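Local coordinates for protein dual function macrocyclase-peptidase POPB (Galerina marginata, PDB 5N4B) that cleaves peptide bonds after proline and closes peptides into macrocycles, serving the biosynthesis of the amanitin toxins in a mushroom, at residues 215-220 with 236-241; 461-466 with 473-478; 428-433 with 444-449; 609-614 with 622-627. The protein carries 1 engineered substitution. All coordinates share one frame; numbering follows the deposited sequence. Where two conformers were deposited one is given.

Contact 1: residues 215-220 with 236-241; sequences FLYQRY and MMCYHK
Phe215 and His240 lie side by side and point the same way from neighbouring strands. CB of His240 sits 4.3 Å from the centroid of the Phe215 ring, over one face and off its centre, a CH-pi contact. The two rings meet obliquely, with planes at 48°. CZ of Phe215 touches CD2 of His240 at 3.7 Å. Tyr217 lies on the same face of the sheet. Its CG is wedged between backbone N and carbonyl carbon (chi1 71°), which lays the ring toward the partner strand. CZ of Tyr217 then meets CB of Cys238 at 3.6 Å. The sulfur of Cys238 stands obliquely to this ring. Asp249 joins the two polar ends: it hydrogen-bonds both His240 ND1 and Tyr217 OH.

Strands 214-219 and 236-241 are the two middle strands of a four-stranded antiparallel blade of the beta-propeller. Phe215, Tyr217 and Arg219 form hydrogen-bonded pairs with His240, Cys238 and Met236, each joined by two backbone bonds.

Arg219 and Met236 also run side by side. SG of Cys238 lies 3.7 Å from CG of Arg219. The guanidinium folds back side-on to its own chain: NE and NH2 of Arg219 both bond Tyr220 O, at 3.0 Å and 2.9 Å, with that oxygen in the guanidinium plane. CE of Met236 packs beside this bonded group, 3.6 Å from Tyr220 C. On the other face of the sheet, Met237 bends at chi2 and chi3. SD of Met237 lies 3.6 Å from Tyr217 O.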
# COMPACT_ATOMS: atom_id res chain seq x y z
N PHE A 215 -6.07 24.34 4.57
CA PHE A 215 -6.32 22.95 4.27
C PHE A 215 -6.77 22.17 5.48
O PHE A 215 -6.48 22.49 6.63
CB PHE A 215 -5.07 22.27 3.67
CG PHE A 215 -3.82 22.42 4.49
CD1 PHE A 215 -3.58 21.58 5.56
CD2 PHE A 215 -2.89 23.40 4.18
CE1 PHE A 215 -2.41 21.73 6.34
CE2 PHE A 215 -1.75 23.54 4.96
CZ PHE A 215 -1.54 22.72 6.04
N LEU A 216 -7.53 21.14 5.18
CA LEU A 216 -7.97 20.19 6.19
C LEU A 216 -6.98 19.05 6.29
O LEU A 216 -6.40 18.62 5.29
CB LEU A 216 -9.36 19.62 5.87
CG LEU A 216 -10.47 20.69 5.92
CD1 LEU A 216 -10.83 21.14 4.55
CD2 LEU A 216 -11.61 20.25 6.67
N TYR A 217 -6.82 18.54 7.50
CA TYR A 217 -5.90 17.46 7.84
C TYR A 217 -6.36 16.82 9.14
O TYR A 217 -6.94 17.47 10.01
CB TYR A 217 -4.48 18.02 7.99
CG TYR A 217 -4.29 18.87 9.22
CD1 TYR A 217 -4.75 20.19 9.28
CD2 TYR A 217 -3.77 18.32 10.35
CE1 TYR A 217 -4.63 20.93 10.43
CE2 TYR A 217 -3.66 19.05 11.52
CZ TYR A 217 -4.12 20.34 11.56
OH TYR A 217 -4.03 21.07 12.76
N GLN A 218 -6.08 15.52 9.28
CA GLN A 218 -6.40 14.79 10.50
C GLN A 218 -5.21 14.83 11.44
O GLN A 218 -4.07 14.56 11.05
CB GLN A 218 -6.77 13.35 10.20
CG GLN A 218 -7.07 12.57 11.49
CD GLN A 218 -7.70 11.26 11.16
OE1 GLN A 218 -8.89 11.08 11.37
NE2 GLN A 218 -6.94 10.35 10.57
N ARG A 219 -5.47 15.14 12.69
CA ARG A 219 -4.42 15.06 13.67
C ARG A 219 -4.89 14.40 14.96
O ARG A 219 -6.07 14.14 15.18
CB ARG A 219 -3.82 16.40 14.00
CG ARG A 219 -4.89 17.31 14.53
CD ARG A 219 -4.32 18.36 15.40
NE ARG A 219 -3.70 17.84 16.62
CZ ARG A 219 -3.17 18.64 17.54
NH1 ARG A 219 -3.20 19.96 17.36
NH2 ARG A 219 -2.63 18.09 18.60
N TYR A 220 -3.93 14.10 15.77
CA TYR A 220 -4.11 13.40 17.03
C TYR A 220 -3.72 14.27 18.20
O TYR A 220 -3.06 15.30 18.01
CB TYR A 220 -3.32 12.11 17.00
CG TYR A 220 -3.99 11.09 16.12
CD1 TYR A 220 -4.95 10.23 16.64
CD2 TYR A 220 -3.76 11.06 14.75
CE1 TYR A 220 -5.59 9.30 15.86
CE2 TYR A 220 -4.42 10.13 13.96
CZ TYR A 220 -5.33 9.27 14.52
OH TYR A 220 -5.98 8.36 13.69
N MET A 236 -8.94 14.07 15.26
CA MET A 236 -9.65 15.31 15.00
C MET A 236 -9.42 15.68 13.55
O MET A 236 -8.28 15.74 13.08
CB MET A 236 -9.09 16.47 15.86
CG MET A 236 -9.24 16.27 17.34
SD MET A 236 -8.13 17.30 18.30
CE MET A 236 -6.69 16.23 18.28
N MET A 237 -10.49 15.99 12.83
CA MET A 237 -10.34 16.63 11.53
C MET A 237 -10.27 18.14 11.76
O MET A 237 -11.16 18.73 12.38
CB MET A 237 -11.50 16.27 10.60
CG MET A 237 -11.41 16.89 9.23
SD MET A 237 -9.95 16.50 8.27
CE MET A 237 -10.16 14.74 8.12
N CYS A 238 -9.20 18.75 11.29
CA CYS A 238 -8.88 20.12 11.58
C CYS A 238 -8.65 20.90 10.31
O CYS A 238 -8.46 20.31 9.22
CB CYS A 238 -7.61 20.21 12.43
SG CYS A 238 -7.80 19.53 14.09
N TYR A 239 -8.68 22.22 10.45
CA TYR A 239 -8.41 23.15 9.37
C TYR A 239 -7.31 24.11 9.77
O TYR A 239 -7.37 24.72 10.84
CB TYR A 239 -9.68 23.92 9.00
CG TYR A 239 -9.49 24.98 7.98
CD1 TYR A 239 -9.40 24.71 6.61
CD2 TYR A 239 -9.41 26.29 8.42
CE1 TYR A 239 -9.23 25.81 5.72
CE2 TYR A 239 -9.21 27.32 7.57
CZ TYR A 239 -9.14 27.09 6.26
OH TYR A 239 -8.95 28.25 5.50
N HIS A 240 -6.28 24.21 8.93
CA HIS A 240 -5.16 25.11 9.11
C HIS A 240 -5.21 26.23 8.08
O HIS A 240 -5.24 25.96 6.88
CB HIS A 240 -3.84 24.36 8.94
CG HIS A 240 -2.66 25.26 9.06
ND1 HIS A 240 -2.35 25.88 10.24
CD2 HIS A 240 -1.82 25.77 8.14
CE1 HIS A 240 -1.31 26.68 10.07
NE2 HIS A 240 -0.96 26.62 8.79
N LYS A 241 -5.21 27.49 8.56
CA LYS A 241 -5.13 28.65 7.70
C LYS A 241 -3.67 28.97 7.40
O LYS A 241 -2.84 29.06 8.32
CB LYS A 241 -5.83 29.82 8.40
CG LYS A 241 -5.73 31.11 7.62
CD LYS A 241 -6.49 32.22 8.35
CE LYS A 241 -6.41 33.48 7.53
NZ LYS A 241 -6.80 34.67 8.37

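Contact 2: residues 461-466 with 473-478; sequences STQVWY and KIPMFI
Trp465 and Pro475 face each other in a beta hairpin made of strands 459-467 and 473-481. The hairpin forms one edge of the mixed sheet of the alpha/beta-hydrolase domain. Six backbone hydrogen bonds join the two segments. They link Thr462 with Ile478, Val464 with Met476 and Tyr466 with Ile474, two bonds to each pair. Pro475 has no N-H to give, and it falls in a non-hydrogen-bonded pair.

Two CH-pi contacts mark the two faces. CB of Pro475 stands over the centre of the six-membered ring of Trp465, 3.6 Å from its centroid and 4° off the normal. On the face with Val464 and Met476, CB of Ile474 lies over the Tyr466 ring, toward its rim, 3.8 Å from the centroid. The Tyr466 hydroxyl reaches Asp553 O on helix 548-563, which covers this face.

Apolar contacts fill in the rest. CE of Met476 meets CD1 of Tyr466 at 4.0 Å, and the two side chains cross nearly at a right angle. CG2 of Val464 touches CD1 of Ile478 at 3.7 Å.

Polar side chains lie toward the other end. The extended Gln463 runs beside Pro475. Its amide plane is only 17° from that of the Phe477 ring, and NE2 bonds Asn380 O. A water bridges the Thr462-Ile478 pair: it donates to Ile478 O at 2.9 Å and hydrogen-bonds Thr462 OG1 at 2.9 Å.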
# COMPACT_ATOMS: atom_id res chain seq x y z
N SER A 461 3.41 -12.34 -19.39
CA SER A 461 2.47 -12.64 -18.33
C SER A 461 1.22 -13.23 -18.93
O SER A 461 0.74 -12.79 -20.00
CB SER A 461 2.14 -11.46 -17.45
OG SER A 461 1.36 -10.53 -18.14
N THR A 462 0.69 -14.21 -18.26
CA THR A 462 -0.59 -14.84 -18.63
C THR A 462 -1.40 -15.01 -17.36
O THR A 462 -0.89 -14.88 -16.25
CB THR A 462 -0.45 -16.21 -19.27
OG1 THR A 462 0.23 -17.10 -18.36
CG2 THR A 462 0.32 -16.11 -20.61
N GLN A 463 -2.67 -15.29 -17.51
CA GLN A 463 -3.56 -15.55 -16.41
C GLN A 463 -4.16 -16.93 -16.59
O GLN A 463 -4.70 -17.25 -17.67
CB GLN A 463 -4.65 -14.48 -16.35
CG GLN A 463 -5.58 -14.59 -15.15
CD GLN A 463 -6.54 -13.43 -15.16
OE1 GLN A 463 -7.32 -13.25 -16.10
NE2 GLN A 463 -6.47 -12.64 -14.13
N VAL A 464 -4.03 -17.74 -15.57
CA VAL A 464 -4.59 -19.09 -15.54
C VAL A 464 -5.60 -19.19 -14.40
O VAL A 464 -5.66 -18.33 -13.52
CB VAL A 464 -3.49 -20.16 -15.41
CG1 VAL A 464 -2.54 -20.05 -16.56
CG2 VAL A 464 -2.76 -20.06 -14.10
N TRP A 465 -6.46 -20.20 -14.44
CA TRP A 465 -7.46 -20.40 -13.40
C TRP A 465 -7.25 -21.75 -12.76
O TRP A 465 -6.97 -22.74 -13.44
CB TRP A 465 -8.88 -20.30 -13.96
CG TRP A 465 -9.23 -18.95 -14.49
CD1 TRP A 465 -8.84 -18.41 -15.68
CD2 TRP A 465 -10.04 -18.00 -13.85
NE1 TRP A 465 -9.33 -17.14 -15.78
CE2 TRP A 465 -10.11 -16.87 -14.68
CE3 TRP A 465 -10.73 -17.98 -12.65
CZ2 TRP A 465 -10.86 -15.72 -14.32
CZ3 TRP A 465 -11.47 -16.89 -12.30
CH2 TRP A 465 -11.53 -15.76 -13.14
N TYR A 466 -7.38 -21.78 -11.44
CA TYR A 466 -7.28 -23.02 -10.66
C TYR A 466 -8.47 -23.10 -9.72
O TYR A 466 -9.23 -22.16 -9.55
CB TYR A 466 -5.94 -23.11 -9.89
CG TYR A 466 -5.80 -22.11 -8.76
CD1 TYR A 466 -5.38 -20.81 -8.99
CD2 TYR A 466 -6.06 -22.47 -7.46
CE1 TYR A 466 -5.24 -19.91 -7.96
CE2 TYR A 466 -5.93 -21.58 -6.44
CZ TYR A 466 -5.51 -20.31 -6.68
OH TYR A 466 -5.38 -19.42 -5.63
N LYS A 473 -13.28 -21.10 -8.40
CA LYS A 473 -12.27 -20.86 -9.41
C LYS A 473 -11.58 -19.54 -9.13
O LYS A 473 -12.22 -18.51 -8.92
CB LYS A 473 -12.91 -20.87 -10.79
CG LYS A 473 -13.61 -22.19 -11.11
CD LYS A 473 -12.68 -23.38 -11.02
CE LYS A 473 -13.38 -24.69 -11.45
NZ LYS A 473 -14.69 -24.90 -10.70
N ILE A 474 -10.25 -19.58 -9.11
CA ILE A 474 -9.41 -18.45 -8.72
C ILE A 474 -8.48 -18.17 -9.89
O ILE A 474 -7.82 -19.10 -10.37
CB ILE A 474 -8.56 -18.74 -7.47
CG1 ILE A 474 -9.34 -19.35 -6.30
CG2 ILE A 474 -7.83 -17.48 -7.04
CD1 ILE A 474 -10.30 -18.52 -5.68
N PRO A 475 -8.34 -16.93 -10.35
CA PRO A 475 -7.33 -16.62 -11.37
C PRO A 475 -5.98 -16.33 -10.74
O PRO A 475 -5.88 -15.92 -9.58
CB PRO A 475 -7.86 -15.34 -12.04
CG PRO A 475 -8.53 -14.67 -10.89
CD PRO A 475 -9.11 -15.71 -9.97
N MET A 476 -4.95 -16.56 -11.53
CA MET A 476 -3.57 -16.37 -11.08
C MET A 476 -2.75 -15.86 -12.25
O MET A 476 -2.72 -16.47 -13.32
CB MET A 476 -2.98 -17.68 -10.59
CG MET A 476 -1.51 -17.60 -10.20
SD MET A 476 -0.95 -18.95 -9.11
CE MET A 476 -1.51 -20.41 -9.98
N PHE A 477 -1.98 -14.80 -12.02
CA PHE A 477 -1.00 -14.35 -13.01
C PHE A 477 0.27 -15.17 -12.90
O PHE A 477 0.72 -15.50 -11.80
CB PHE A 477 -0.63 -12.89 -12.77
CG PHE A 477 -1.75 -11.92 -12.95
CD1 PHE A 477 -2.33 -11.73 -14.20
CD2 PHE A 477 -2.21 -11.17 -11.89
CE1 PHE A 477 -3.35 -10.79 -14.36
CE2 PHE A 477 -3.23 -10.19 -12.08
CZ PHE A 477 -3.77 -10.03 -13.30
N ILE A 478 0.81 -15.56 -14.07
CA ILE A 478 2.09 -16.25 -14.14
C ILE A 478 2.99 -15.43 -15.05
O ILE A 478 2.63 -15.17 -16.21
CB ILE A 478 1.94 -17.70 -14.66
CG1 ILE A 478 1.10 -18.49 -13.64
CG2 ILE A 478 3.29 -18.32 -14.79
CD1 ILE A 478 0.90 -20.01 -13.97
O HOH W 1 3.07 -16.85 -18.51

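Contact 3: residues 428-433 with 444-449; sequences GTIARY and SILRTT
Gly428 O takes two hydrogen bonds from Thr449. One comes from the backbone N. The other comes from Thr449 OG1, 2.7 Å from Gly428 O, in the carbonyl plane and on a lone pair. Thr449 OG1 lies beside its own backbone N (chi1 -58°), and this lets both donors reach one oxygen. Thr429 follows on the opposite face from Ile430. It lies alongside Thr448, and CG2 of Thr429 touches CG2 of Ile445 at 3.9 Å.

At Ile430 the pairing changes. Its N bonds Arg447 O almost straight, with an N-H...O angle of 177°. Ile430 O accepts from both Leu446 N, at 2.8 Å, and Arg447 N, at 3.3 Å. Leu446 and Arg447 thus both face one residue, which makes a classic beta bulge. It lies in the hairpin of strands 426-434 and 443-448, within a four-stranded propeller blade. The side chains of Ile430 and Leu446 run side by side, with CG2 of Ile430 3.9 Å from CD2 of Leu446. Ile430 also packs on an apolar side chain of the bound peptide. Arg447 turns away to a salt bridge with Asp125.

Ala431 comes next, with its CB 4.0 Å from CD1 of Ile445. Arg432 and Ser444 close the ladder with two backbone bonds. Their side chains meet through water. One water accepts from Arg432 NE, at 2.9 Å, and bonds Ser444 OG. Another donates to Arg432 O and bonds Ser444 OG at 2.7 Å.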
# COMPACT_ATOMS: atom_id res chain seq x y z
N GLY A 428 6.22 1.73 -17.05
CA GLY A 428 5.52 2.93 -16.66
C GLY A 428 5.32 3.84 -17.83
O GLY A 428 6.23 4.53 -18.28
N THR A 429 4.10 3.86 -18.34
CA THR A 429 3.73 4.69 -19.46
C THR A 429 2.78 5.77 -18.95
O THR A 429 1.87 5.50 -18.15
CB THR A 429 3.04 3.85 -20.50
OG1 THR A 429 4.02 2.92 -21.00
CG2 THR A 429 2.49 4.69 -21.66
N ILE A 430 2.98 7.00 -19.41
CA ILE A 430 2.09 8.11 -19.08
C ILE A 430 1.42 8.51 -20.38
O ILE A 430 2.10 8.93 -21.33
CB ILE A 430 2.85 9.30 -18.46
CG1 ILE A 430 3.61 8.87 -17.18
CG2 ILE A 430 1.88 10.44 -18.20
CD1 ILE A 430 4.74 9.70 -16.79
N ALA A 431 0.09 8.34 -20.44
CA ALA A 431 -0.70 8.72 -21.59
C ALA A 431 -1.46 9.99 -21.28
O ALA A 431 -1.75 10.30 -20.13
CB ALA A 431 -1.69 7.62 -21.95
N ARG A 432 -1.74 10.76 -22.34
CA ARG A 432 -2.42 12.05 -22.26
C ARG A 432 -3.64 12.03 -23.16
O ARG A 432 -3.55 11.61 -24.31
CB ARG A 432 -1.50 13.19 -22.67
CG ARG A 432 -2.12 14.58 -22.57
CD ARG A 432 -1.08 15.72 -22.73
NE ARG A 432 -0.51 15.64 -24.06
CZ ARG A 432 -0.80 16.46 -25.07
NH1 ARG A 432 -1.61 17.51 -24.92
NH2 ARG A 432 -0.23 16.24 -26.24
N TYR A 433 -4.73 12.58 -22.65
CA TYR A 433 -5.94 12.82 -23.43
C TYR A 433 -6.17 14.32 -23.43
O TYR A 433 -6.33 14.93 -22.37
CB TYR A 433 -7.13 12.08 -22.85
CG TYR A 433 -8.37 12.13 -23.74
CD1 TYR A 433 -9.21 13.22 -23.72
CD2 TYR A 433 -8.65 11.09 -24.60
CE1 TYR A 433 -10.32 13.30 -24.54
CE2 TYR A 433 -9.79 11.16 -25.44
CZ TYR A 433 -10.60 12.25 -25.38
OH TYR A 433 -11.69 12.31 -26.20
N SER A 444 -2.59 10.35 -26.71
CA SER A 444 -1.19 10.21 -27.07
C SER A 444 -0.40 9.66 -25.90
O SER A 444 -0.86 9.64 -24.76
CB SER A 444 -0.58 11.55 -27.49
OG SER A 444 -0.50 12.48 -26.44
N ILE A 445 0.84 9.25 -26.18
CA ILE A 445 1.76 8.81 -25.16
C ILE A 445 2.69 9.97 -24.86
O ILE A 445 3.39 10.49 -25.75
CB ILE A 445 2.53 7.56 -25.60
CG1 ILE A 445 1.60 6.42 -25.91
CG2 ILE A 445 3.49 7.20 -24.50
CD1 ILE A 445 0.63 6.06 -24.84
N LEU A 446 2.67 10.43 -23.61
CA LEU A 446 3.54 11.52 -23.17
C LEU A 446 4.95 11.02 -22.91
O LEU A 446 5.92 11.63 -23.36
CB LEU A 446 2.98 12.14 -21.90
CG LEU A 446 3.78 13.34 -21.39
CD1 LEU A 446 3.45 14.65 -22.19
CD2 LEU A 446 3.56 13.58 -19.89
N ARG A 447 5.10 9.94 -22.14
CA ARG A 447 6.40 9.41 -21.79
C ARG A 447 6.27 7.92 -21.59
O ARG A 447 5.23 7.43 -21.13
CB ARG A 447 6.92 9.95 -20.43
CG ARG A 447 6.92 11.43 -20.31
CD ARG A 447 7.67 11.89 -19.04
NE ARG A 447 9.09 11.71 -19.19
CZ ARG A 447 10.00 12.25 -18.40
NH1 ARG A 447 9.65 12.98 -17.37
NH2 ARG A 447 11.28 12.10 -18.68
N THR A 448 7.35 7.20 -21.92
CA THR A 448 7.51 5.79 -21.63
C THR A 448 8.79 5.60 -20.82
O THR A 448 9.83 6.13 -21.19
CB THR A 448 7.60 5.05 -22.95
OG1 THR A 448 6.47 5.38 -23.77
CG2 THR A 448 7.69 3.57 -22.70
N THR A 449 8.72 4.84 -19.74
CA THR A 449 9.88 4.57 -18.90
C THR A 449 10.78 3.59 -19.62
O THR A 449 10.32 2.54 -20.08
CB THR A 449 9.40 4.01 -17.56
OG1 THR A 449 8.51 4.94 -16.93
CG2 THR A 449 10.55 3.83 -16.59
O HOH W 2 -2.82 13.84 -26.14
O HOH W 3 1.42 13.58 -24.81
O HOH W 4 1.36 14.41 -28.30

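Contact 4: residues 609-614 with 622-627; sequences LKFHKF and SEYGNP
Phe611 meets Tyr624 edge to face, with the Tyr624 edge directed at the Phe611 ring. This pair joins a 3-10 turn, 611-613, to the C-terminal end of helix 621-624. Both segments belong to the catalytic domain of the alpha/beta-hydrolase fold.

The tight part is buried. The two ring planes stand at 80°, and the centroids are 5.2 Å apart. CD2 of Tyr624 lies over the centre of the Phe611 ring. A chi1 of 69° tucks the Phe611 ring over its own backbone and turns it to the helix end. Gly625 O lies in the plane of the Phe611 ring at its edge, 3.2 Å from Phe611 CZ. That oxygen is buried and finds no hydrogen-bonding partner. Gly625 has positive phi, and there the chain leaves the helix. Pro627 packs against Leu609 and Phe611. CB and CG of Pro627 both lie 3.4 Å from Leu609 O, and CG of Pro627 is 3.8 Å from CE2 of Phe611. The His612 ring is covered on both faces: CD of Lys613 lies over one, and CD of Pro627 over the opposite one, 3.9 Å from the ring centroid. The Tyr624 hydroxyl bonds Asn579. The Tyr624 side chain is about 7 Å from that of Ala578, the engineered residue at the catalytic serine position, so the packing lies beside the active site.

The other side, at Asn626, is looser and partly exposed. No hydrogen bond crosses the contact here or elsewhere. The Asn626 amide only approaches the His612 ring, with the planes 68° apart. Asn626 OD1 instead bonds Ser628 OG.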
# COMPACT_ATOMS: atom_id res chain seq x y z
N LEU A 609 -4.37 -13.87 18.44
CA LEU A 609 -5.10 -13.69 19.69
C LEU A 609 -4.87 -12.34 20.34
O LEU A 609 -5.73 -11.89 21.10
CB LEU A 609 -4.80 -14.80 20.70
CG LEU A 609 -5.19 -16.20 20.27
CD1 LEU A 609 -4.84 -17.19 21.35
CD2 LEU A 609 -6.64 -16.28 19.92
N LYS A 610 -3.77 -11.65 20.01
CA LYS A 610 -3.43 -10.39 20.67
C LYS A 610 -3.24 -9.22 19.70
O LYS A 610 -2.89 -8.13 20.14
CB LYS A 610 -2.18 -10.55 21.56
CG LYS A 610 -2.32 -11.56 22.73
CD LYS A 610 -1.08 -11.55 23.71
CE LYS A 610 -0.95 -10.25 24.48
NZ LYS A 610 0.14 -10.30 25.53
N PHE A 611 -3.51 -9.40 18.41
CA PHE A 611 -3.21 -8.35 17.44
C PHE A 611 -3.93 -7.04 17.78
O PHE A 611 -3.43 -5.96 17.46
CB PHE A 611 -3.60 -8.79 16.01
CG PHE A 611 -5.12 -8.90 15.80
CD1 PHE A 611 -5.86 -7.79 15.46
CD2 PHE A 611 -5.79 -10.09 16.00
CE1 PHE A 611 -7.25 -7.85 15.32
CE2 PHE A 611 -7.16 -10.15 15.89
CZ PHE A 611 -7.90 -9.04 15.52
N HIS A 612 -5.11 -7.13 18.39
CA HIS A 612 -5.92 -5.95 18.65
C HIS A 612 -5.46 -5.17 19.87
O HIS A 612 -6.05 -4.12 20.14
CB HIS A 612 -7.39 -6.34 18.78
CG HIS A 612 -7.67 -7.28 19.89
ND1 HIS A 612 -6.95 -8.44 20.08
CD2 HIS A 612 -8.63 -7.27 20.85
CE1 HIS A 612 -7.41 -9.07 21.15
NE2 HIS A 612 -8.44 -8.39 21.62
N LYS A 613 -4.44 -5.65 20.56
CA LYS A 613 -3.91 -5.01 21.77
C LYS A 613 -2.72 -4.10 21.49
O LYS A 613 -2.18 -3.50 22.42
CB LYS A 613 -3.49 -6.07 22.77
CG LYS A 613 -4.56 -7.05 23.25
CD LYS A 613 -5.74 -6.36 23.80
CE LYS A 613 -6.57 -7.28 24.69
NZ LYS A 613 -7.44 -6.41 25.52
N PHE A 614 -2.29 -3.96 20.23
CA PHE A 614 -1.07 -3.22 19.89
C PHE A 614 -1.39 -2.23 18.79
O PHE A 614 -2.07 -2.57 17.81
CB PHE A 614 0.03 -4.20 19.42
CG PHE A 614 0.45 -5.12 20.48
CD1 PHE A 614 1.47 -4.77 21.33
CD2 PHE A 614 -0.17 -6.32 20.64
CE1 PHE A 614 1.83 -5.60 22.37
CE2 PHE A 614 0.17 -7.17 21.66
CZ PHE A 614 1.20 -6.82 22.52
N SER A 622 -12.44 -6.07 11.96
CA SER A 622 -13.33 -6.27 10.82
C SER A 622 -12.77 -7.28 9.82
O SER A 622 -13.52 -7.80 8.99
CB SER A 622 -13.60 -4.95 10.14
OG SER A 622 -12.42 -4.34 9.74
N GLU A 623 -11.47 -7.55 9.87
CA GLU A 623 -10.80 -8.51 9.01
C GLU A 623 -10.63 -9.89 9.60
O GLU A 623 -10.78 -10.89 8.90
CB GLU A 623 -9.41 -8.00 8.60
CG GLU A 623 -8.78 -8.78 7.46
CD GLU A 623 -9.45 -8.58 6.08
OE1 GLU A 623 -10.28 -7.67 5.96
OE2 GLU A 623 -9.14 -9.37 5.14
N TYR A 624 -10.30 -9.98 10.89
CA TYR A 624 -9.93 -11.24 11.54
C TYR A 624 -10.96 -11.74 12.54
O TYR A 624 -10.89 -12.92 12.91
CB TYR A 624 -8.59 -11.06 12.26
CG TYR A 624 -7.43 -10.59 11.40
CD1 TYR A 624 -7.22 -11.14 10.18
CD2 TYR A 624 -6.56 -9.62 11.86
CE1 TYR A 624 -6.17 -10.72 9.37
CE2 TYR A 624 -5.51 -9.19 11.08
CZ TYR A 624 -5.33 -9.75 9.83
OH TYR A 624 -4.27 -9.25 9.14
N GLY A 625 -11.86 -10.89 13.02
CA GLY A 625 -12.66 -11.22 14.18
C GLY A 625 -12.05 -10.67 15.46
O GLY A 625 -10.93 -10.17 15.51
N ASN A 626 -12.81 -10.82 16.55
CA ASN A 626 -12.42 -10.30 17.85
C ASN A 626 -12.09 -11.47 18.78
O ASN A 626 -12.99 -12.23 19.16
CB ASN A 626 -13.55 -9.47 18.44
CG ASN A 626 -13.14 -8.74 19.69
OD1 ASN A 626 -12.20 -9.14 20.41
ND2 ASN A 626 -13.87 -7.67 19.99
N PRO A 627 -10.82 -11.67 19.15
CA PRO A 627 -10.46 -12.79 20.03
C PRO A 627 -11.16 -12.79 21.36
O PRO A 627 -11.22 -13.86 21.97
CB PRO A 627 -8.95 -12.61 20.24
CG PRO A 627 -8.45 -11.78 19.05
CD PRO A 627 -9.64 -10.87 18.74

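In the fold
Along the chain the order is contact 1, contact 3, contact 2, contact 4. Contacts 1 and 3 lie in different four-stranded blades of the propeller, with centres about 35 Å apart. Contact 3 belongs to the last blade. Strand 443-448 is followed directly by strand 459-467 of contact 2, so the chain passes there from propeller to hydrolase domain. Contact 2 is the edge hairpin of the eight-stranded sheet. Contact 4 follows strand 598-602 of that sheet, with its centre about 32 Å from that of contact 2. Contacts 1 and 4, whose nearest atoms are about 12 Å apart, flank the catalytic centre from the two domains. This fits an active site enclosed between propeller and hydrolase.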